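Local coordinates for glucose-binding protein (Thermus thermophilus HB27, PDB 2B3F) that binds glucose and galactose between its two lobes, probably as the solute-binding component of a sugar uptake system, at residues K51-L55 against G56-P60; E91-L94 against Q95-K99; D184-N187 against N188-G192. One frame throughout, in Å; residues are numbered along the deposited sequence.

Contact 1: residues K51-L55 against G56-P60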
loop_
_atom_site.group_PDB
_atom_site.type_symbol
_atom_site.label_atom_id
_atom_site.label_comp_id
_atom_site.label_asym_id
_atom_site.label_seq_id
_atom_site.Cartn_x
_atom_site.Cartn_y
_atom_site.Cartn_z
ATOM N N LYS A 51 18.005 -5.794 -2.003
ATOM C CA LYS A 51 19.012 -5.347 -2.968
ATOM C C LYS A 51 20.400 -5.949 -2.674
ATOM O O LYS A 51 21.058 -6.477 -3.567
ATOM C CB LYS A 51 19.065 -3.832 -3.003
ATOM C CG LYS A 51 20.019 -3.271 -4.013
ATOM C CD LYS A 51 19.699 -1.815 -4.275
ATOM C CE LYS A 51 20.935 -1.040 -4.698
ATOM N NZ LYS A 51 20.587 0.417 -4.937
ATOM N N THR A 52 20.812 -5.914 -1.409
ATOM C CA THR A 52 22.072 -6.518 -0.996
ATOM C C THR A 52 22.099 -8.022 -1.305
ATOM O O THR A 52 23.078 -8.544 -1.823
ATOM C CB THR A 52 22.276 -6.306 0.522
ATOM O OG1 THR A 52 22.242 -4.899 0.793
ATOM C CG2 THR A 52 23.608 -6.908 0.985
ATOM N N ARG A 53 21.011 -8.708 -0.983
ATOM C CA ARG A 53 20.917 -10.149 -1.221
ATOM C C ARG A 53 20.925 -10.503 -2.690
ATOM O O ARG A 53 21.683 -11.374 -3.121
ATOM C CB ARG A 53 19.660 -10.716 -0.578
ATOM C CG ARG A 53 19.792 -10.771 0.904
ATOM C CD ARG A 53 18.798 -11.653 1.514
ATOM N NE ARG A 53 18.990 -13.035 1.095
ATOM C CZ ARG A 53 18.336 -14.051 1.633
ATOM N NH1 ARG A 53 17.476 -13.834 2.608
ATOM N NH2 ARG A 53 18.548 -15.278 1.181
ATOM N N MET A 54 20.098 -9.805 -3.461
ATOM C CA MET A 54 19.981 -10.087 -4.884
ATOM C C MET A 54 21.294 -9.779 -5.604
ATOM O O MET A 54 21.784 -10.597 -6.387
ATOM C CB MET A 54 18.834 -9.283 -5.485
ATOM C CG MET A 54 17.450 -9.722 -4.999
ATOM S SD MET A 54 16.939 -11.413 -5.488
ATOM C CE MET A 54 16.324 -11.088 -7.112
ATOM N N LEU A 55 21.891 -8.623 -5.340
ATOM C CA LEU A 55 23.155 -8.286 -6.017
ATOM C C LEU A 55 24.315 -9.187 -5.552
ATOM O O LEU A 55 25.277 -9.410 -6.280
ATOM C CB LEU A 55 23.484 -6.790 -5.832
ATOM C CG LEU A 55 22.522 -5.779 -6.467
ATOM C CD1 LEU A 55 22.930 -4.341 -6.106
ATOM C CD2 LEU A 55 22.445 -5.958 -7.970
ATOM N N GLY A 56 24.233 -9.690 -4.327
ATOM C CA GLY A 56 25.246 -10.603 -3.806
ATOM C C GLY A 56 25.083 -12.015 -4.334
ATOM O O GLY A 56 25.909 -12.897 -4.024
ATOM N N GLY A 57 24.039 -12.245 -5.129
ATOM C CA GLY A 57 23.760 -13.581 -5.664
ATOM C C GLY A 57 23.180 -14.548 -4.638
ATOM O O GLY A 57 23.379 -15.760 -4.749
ATOM N N ASP A 58 22.449 -14.022 -3.656
ATOM C CA ASP A 58 21.868 -14.822 -2.588
ATOM C C ASP A 58 20.365 -14.530 -2.454
ATOM O O ASP A 58 19.900 -14.036 -1.421
ATOM C CB ASP A 58 22.609 -14.544 -1.270
ATOM C CG ASP A 58 22.176 -15.466 -0.141
ATOM O OD1 ASP A 58 21.654 -16.574 -0.407
ATOM O OD2 ASP A 58 22.348 -15.061 1.024
ATOM N N PRO A 59 19.589 -14.861 -3.497
ATOM C CA PRO A 59 18.154 -14.604 -3.434
ATOM C C PRO A 59 17.435 -15.444 -2.385
ATOM O O PRO A 59 17.815 -16.605 -2.150
ATOM C CB PRO A 59 17.655 -15.029 -4.826
ATOM C CG PRO A 59 18.647 -15.991 -5.302
ATOM C CD PRO A 59 19.970 -15.512 -4.762
ATOM N N PRO A 60 16.382 -14.883 -1.773
ATOM C CA PRO A 60 15.535 -15.716 -0.952
ATOM C C PRO A 60 14.708 -16.602 -1.892
ATOM O O PRO A 60 14.758 -16.420 -3.103
ATOM C CB PRO A 60 14.654 -14.700 -0.218
ATOM C CG PRO A 60 14.554 -13.579 -1.155
ATOM C CD PRO A 60 15.872 -13.499 -1.855
#
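R53 and D58 meet across a Schellman motif that ends helix 44-55, just before the chain enters strand 62-66. G57 takes the positive phi of the motif, a conformation that favours glycine, and its N bonds to M54 O at 3.1 Å. The bond that closes the wider loop runs from D58 N to R53 O, 2.8 Å and fairly straight at 160°. R53 then returns the favour with its side chain: NE donates to D58 O at 2.9 Å, meeting that oxygen almost head-on along its carbonyl bond, while NH2 reaches the same oxygen more weakly. The bend at chi3 (64°) folds the guanidinium back over the loop, where P60 N lies over one of its faces. The D58 carboxylate, turned 44° from the guanidinium plane, makes a long salt bridge, OD1 to NH2 at 3.7 Å. On the buried side of the turn, the sulfur of M54 rests on the P59 ring, SD to CB 3.7 Å, and W75 of helix 69-76 also packs on M54. A second charge partner for R53, E4 of strand 2-7, forms a salt bridge with NH2. One arginine thus holds the loop chiefly through a backbone carbonyl, gripped by NE and, weakly, by NH2, while the carboxylates of E4 and D58 probably offset its charge.

Contact 2: residues E91-L94 against Q95-K99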
loop_
_atom_site.group_PDB
_atom_site.type_symbol
_atom_site.label_atom_id
_atom_site.label_comp_id
_atom_site.label_asym_id
_atom_site.label_seq_id
_atom_site.Cartn_x
_atom_site.Cartn_y
_atom_site.Cartn_z
ATOM N N GLU A 91 -2.645 -23.403 -13.038
ATOM C CA GLU A 91 -3.519 -23.101 -11.901
ATOM C C GLU A 91 -4.834 -22.403 -12.274
ATOM O O GLU A 91 -5.660 -22.162 -11.407
ATOM C CB GLU A 91 -2.762 -22.233 -10.869
ATOM C CG GLU A 91 -1.528 -22.901 -10.283
ATOM C CD GLU A 91 -1.860 -24.064 -9.377
ATOM O OE1 GLU A 91 -2.765 -23.923 -8.522
ATOM O OE2 GLU A 91 -1.201 -25.130 -9.520
ATOM N N GLY A 92 -5.029 -22.081 -13.549
ATOM C CA GLY A 92 -6.236 -21.392 -13.985
ATOM C C GLY A 92 -6.295 -19.934 -13.550
ATOM O O GLY A 92 -7.374 -19.346 -13.443
ATOM N N TRP A 93 -5.133 -19.329 -13.315
ATOM C CA TRP A 93 -5.112 -17.992 -12.717
ATOM C C TRP A 93 -5.475 -16.856 -13.673
ATOM O O TRP A 93 -5.844 -15.780 -13.227
ATOM C CB TRP A 93 -3.758 -17.702 -12.085
ATOM C CG TRP A 93 -3.484 -18.454 -10.807
ATOM C CD1 TRP A 93 -4.394 -18.980 -9.948
ATOM C CD2 TRP A 93 -2.199 -18.704 -10.242
ATOM N NE1 TRP A 93 -3.743 -19.561 -8.883
ATOM C CE2 TRP A 93 -2.394 -19.403 -9.051
ATOM C CE3 TRP A 93 -0.896 -18.405 -10.642
ATOM C CZ2 TRP A 93 -1.330 -19.815 -8.250
ATOM C CZ3 TRP A 93 0.148 -18.820 -9.862
ATOM C CH2 TRP A 93 -0.072 -19.500 -8.671
ATOM N N LEU A 94 -5.395 -17.082 -14.985
ATOM C CA LEU A 94 -5.759 -16.031 -15.942
ATOM C C LEU A 94 -7.253 -15.686 -15.891
ATOM O O LEU A 94 -7.656 -14.596 -16.300
ATOM C CB LEU A 94 -5.307 -16.399 -17.372
ATOM C CG LEU A 94 -3.791 -16.435 -17.594
ATOM C CD1 LEU A 94 -3.456 -16.758 -19.038
ATOM C CD2 LEU A 94 -3.164 -15.102 -17.201
ATOM N N GLN A 95 -8.071 -16.605 -15.376
ATOM C CA GLN A 95 -9.489 -16.371 -15.176
ATOM C C GLN A 95 -9.820 -16.036 -13.739
ATOM O O GLN A 95 -10.871 -15.468 -13.462
ATOM C CB GLN A 95 -10.314 -17.608 -15.597
ATOM C CG GLN A 95 -10.310 -17.892 -17.114
ATOM C CD GLN A 95 -9.009 -18.475 -17.604
ATOM O OE1 GLN A 95 -8.486 -19.431 -17.028
ATOM N NE2 GLN A 95 -8.477 -17.907 -18.674
ATOM N N ALA A 96 -8.916 -16.402 -12.827
ATOM C CA ALA A 96 -9.129 -16.201 -11.394
ATOM C C ALA A 96 -8.894 -14.761 -10.910
ATOM O O ALA A 96 -9.433 -14.390 -9.894
ATOM C CB ALA A 96 -8.234 -17.143 -10.611
ATOM N N PHE A 97 -8.073 -13.989 -11.620
ATOM C CA PHE A 97 -7.777 -12.594 -11.245
ATOM C C PHE A 97 -8.335 -11.626 -12.280
ATOM O O PHE A 97 -8.430 -11.984 -13.476
ATOM C CB PHE A 97 -6.265 -12.374 -11.156
ATOM C CG PHE A 97 -5.592 -13.220 -10.121
ATOM C CD1 PHE A 97 -5.912 -13.062 -8.789
ATOM C CD2 PHE A 97 -4.655 -14.174 -10.481
ATOM C CE1 PHE A 97 -5.309 -13.853 -7.818
ATOM C CE2 PHE A 97 -4.043 -14.970 -9.524
ATOM C CZ PHE A 97 -4.382 -14.796 -8.172
ATOM N N PRO A 98 -8.653 -10.384 -11.854
ATOM C CA PRO A 98 -9.135 -9.365 -12.802
ATOM C C PRO A 98 -8.063 -8.987 -13.806
ATOM O O PRO A 98 -6.870 -9.006 -13.489
ATOM C CB PRO A 98 -9.512 -8.167 -11.919
ATOM C CG PRO A 98 -8.903 -8.400 -10.613
ATOM C CD PRO A 98 -8.542 -9.854 -10.479
ATOM N N LYS A 99 -8.492 -8.668 -15.026
ATOM C CA LYS A 99 -7.563 -8.447 -16.130
ATOM C C LYS A 99 -6.566 -7.330 -15.829
ATOM O O LYS A 99 -5.389 -7.425 -16.195
ATOM C CB LYS A 99 -8.333 -8.087 -17.400
ATOM C CG LYS A 99 -7.447 -7.952 -18.631
ATOM C CD LYS A 99 -8.129 -7.166 -19.753
ATOM C CE LYS A 99 -7.191 -7.026 -20.950
ATOM N NZ LYS A 99 -5.953 -6.220 -20.627
HETATM O O HOH W 1 -5.341 -19.641 -16.580
#
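F97 N donates to W93 O at 3.3 Å and 144°, the one backbone bond closing this short turn that is not weak. The others are weak: Q95 N and A96 N share G92 O, and A96 N also leans on W93 O. On the polar side a water bridges the two halves, accepting from L94 N at 3.0 Å and donating to Q95 OE1 at 3.2 Å. The Q95 chain bends at chi2 (74°), which folds its amide back beside L94, NE2 lying 3.7 Å from L94 CB. On the inner side the W93 and F97 side chains run next to each other and point the same way. The CE2 corner of F97 comes over one face of the indole, 3.8 Å from W93 CG, with the two ring planes inclined at 53°. A96 CB approaches W93 CD1 at 4.3 Å, from an oblique direction. Around this pair, F88 meets W93 edge-to-face, R318 touches both aromatic residues, and I102 of helix 99-105 packs against F97 and L94. G92, with positive phi, ends helix 85-91 in a Schellman motif, and P98 is the N-cap of helix 99-105. The segment is therefore a linker between two helices, a loosely bonded helical turn entered through a Schellman glycine and left through a proline N-cap, with its aromatic side chains turned into the protein.

Contact 3: residues D184-N187 against N188-G192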
loop_
_atom_site.group_PDB
_atom_site.type_symbol
_atom_site.label_atom_id
_atom_site.label_comp_id
_atom_site.label_asym_id
_atom_site.label_seq_id
_atom_site.Cartn_x
_atom_site.Cartn_y
_atom_site.Cartn_z
ATOM N N ASP A 184 -7.765 10.777 -13.874
ATOM C CA ASP A 184 -7.143 10.829 -15.188
ATOM C C ASP A 184 -5.806 11.547 -15.146
ATOM O O ASP A 184 -4.825 11.043 -15.681
ATOM C CB ASP A 184 -8.075 11.502 -16.195
ATOM C CG ASP A 184 -9.255 10.618 -16.584
ATOM O OD1 ASP A 184 -9.101 9.382 -16.658
ATOM O OD2 ASP A 184 -10.340 11.184 -16.832
ATOM N N ASP A 185 -5.766 12.725 -14.526
ATOM C CA ASP A 185 -4.509 13.478 -14.444
ATOM C C ASP A 185 -3.526 12.840 -13.455
ATOM O O ASP A 185 -2.319 12.925 -13.675
ATOM C CB ASP A 185 -4.731 14.958 -14.122
ATOM C CG ASP A 185 -4.866 15.818 -15.371
ATOM O OD1 ASP A 185 -4.531 15.364 -16.484
ATOM O OD2 ASP A 185 -5.310 16.966 -15.216
ATOM N N TRP A 186 -4.034 12.183 -12.410
ATOM C CA TRP A 186 -3.172 11.288 -11.596
ATOM C C TRP A 186 -2.448 10.296 -12.508
ATOM O O TRP A 186 -1.220 10.187 -12.487
ATOM C CB TRP A 186 -3.960 10.578 -10.486
ATOM C CG TRP A 186 -3.179 9.494 -9.803
ATOM C CD1 TRP A 186 -3.295 8.149 -9.998
ATOM C CD2 TRP A 186 -2.155 9.669 -8.818
ATOM N NE1 TRP A 186 -2.391 7.477 -9.215
ATOM C CE2 TRP A 186 -1.683 8.384 -8.469
ATOM C CE3 TRP A 186 -1.577 10.791 -8.214
ATOM C CZ2 TRP A 186 -0.662 8.182 -7.529
ATOM C CZ3 TRP A 186 -0.562 10.597 -7.272
ATOM C CH2 TRP A 186 -0.122 9.297 -6.933
ATOM N N ASN A 187 -3.197 9.581 -13.349
ATOM C CA ASN A 187 -2.586 8.616 -14.274
ATOM C C ASN A 187 -1.609 9.267 -15.238
ATOM O O ASN A 187 -0.597 8.656 -15.634
ATOM C CB ASN A 187 -3.660 7.851 -15.073
ATOM C CG ASN A 187 -4.483 6.884 -14.199
ATOM O OD1 ASN A 187 -4.153 6.637 -13.037
ATOM N ND2 ASN A 187 -5.559 6.332 -14.766
ATOM N N ASN A 188 -1.888 10.518 -15.588
ATOM C CA ASN A 188 -1.037 11.243 -16.527
ATOM C C ASN A 188 0.329 11.625 -15.964
ATOM O O ASN A 188 1.255 11.870 -16.738
ATOM C CB ASN A 188 -1.759 12.468 -17.078
ATOM C CG ASN A 188 -2.857 12.099 -18.074
ATOM O OD1 ASN A 188 -2.813 11.032 -18.694
ATOM N ND2 ASN A 188 -3.853 12.978 -18.216
ATOM N N LEU A 189 0.478 11.638 -14.641
ATOM C CA LEU A 189 1.810 11.837 -14.072
ATOM C C LEU A 189 2.730 10.688 -14.444
ATOM O O LEU A 189 3.918 10.896 -14.707
ATOM C CB LEU A 189 1.763 11.966 -12.541
ATOM C CG LEU A 189 1.050 13.174 -11.956
ATOM C CD1 LEU A 189 0.887 13.010 -10.438
ATOM C CD2 LEU A 189 1.801 14.460 -12.287
ATOM N N TRP A 190 2.182 9.475 -14.468
ATOM C CA TRP A 190 3.002 8.258 -14.475
ATOM C C TRP A 190 3.328 7.769 -15.885
ATOM O O TRP A 190 4.265 7.000 -16.064
ATOM C CB TRP A 190 2.329 7.185 -13.591
ATOM C CG TRP A 190 2.013 7.815 -12.294
ATOM C CD1 TRP A 190 0.784 8.052 -11.773
ATOM C CD2 TRP A 190 2.955 8.390 -11.381
ATOM N NE1 TRP A 190 0.896 8.719 -10.584
ATOM C CE2 TRP A 190 2.220 8.955 -10.327
ATOM C CE3 TRP A 190 4.349 8.481 -11.357
ATOM C CZ2 TRP A 190 2.827 9.609 -9.264
ATOM C CZ3 TRP A 190 4.949 9.121 -10.297
ATOM C CH2 TRP A 190 4.193 9.676 -9.265
ATOM N N ASN A 191 2.568 8.258 -16.866
ATOM C CA ASN A 191 2.871 8.047 -18.292
ATOM C C ASN A 191 3.584 9.259 -18.898
ATOM O O ASN A 191 3.935 9.254 -20.078
ATOM C CB ASN A 191 1.590 7.675 -19.077
ATOM C CG ASN A 191 0.515 8.771 -19.047
ATOM O OD1 ASN A 191 0.832 9.944 -18.942
ATOM N ND2 ASN A 191 -0.758 8.381 -19.159
ATOM N N GLY A 192 3.805 10.293 -18.085
ATOM C CA GLY A 192 4.565 11.470 -18.506
ATOM C C GLY A 192 3.781 12.485 -19.316
ATOM O O GLY A 192 4.363 13.430 -19.860
HETATM O O HOH W 2 -5.123 9.392 -18.207
#
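W190 drives the edge of its indole into the face of W186 on the packed side of this last turn of helix 166-190. Its NE1 sits over the middle of the W186 ring system, 3.4 Å from W186 CE2, and the planes stand at 68°, a T-shaped pair. Farther along, W190 CZ2 touches W186 CH2 at 3.8 Å. W186 holds its ring along the helix toward these later residues, CG lying opposite the backbone N (chi1 170°), and L189 CD1 comes up obliquely to W186 CE3 at 4.0 Å. Beyond the segments, W186 NE1 is bonded to G344 O, while F356 and F196 each pair edge-to-face with W190. The other side, with exposed D184 and N191, faces solvent. N188 ND2 donates to D185 OD1 (3.0 Å, 159°); the oxygen lies close to the amide plane and receives the N-H on its anti lone pair. The other carboxylate oxygen of D185 is held in a salt bridge by K200. Looser links follow: a water donates to both D184 O and N188 OD1, the latter at 2.9 Å, and N191 ND2 bonds only weakly to the same OD1, while N191 OD1 accepts from K193 N. Were W186 an alanine, the W190 edge would probably lose the face it rests on, a gap would open beside L189 and G344 O would be left without its indole donor. On the packed side, W190 directs its polarised N-H edge at W186 pi electrons; on the other, D185 divides its charge between an amide and a lysine, which probably favours its ionised form.

In the fold
All three contacts are local, each at or near a helix end, and they follow one another in series along the chain without touching. Contacts 1 and 2 have centres 30 Å apart, contacts 1 and 3 33 Å, and contacts 2 and 3 27 Å; the nearest atoms of the last pair are still about 14 Å apart. They lie around the galactose pocket rather than in it. The side chain of P60 in contact 1 is about 11 Å from that of W8, and the side chain of F97 in contact 2 is about 11 Å from that of D278, both galactose-binding residues. In contact 3, the W186 side chain stays about 14 Å from the sugar itself.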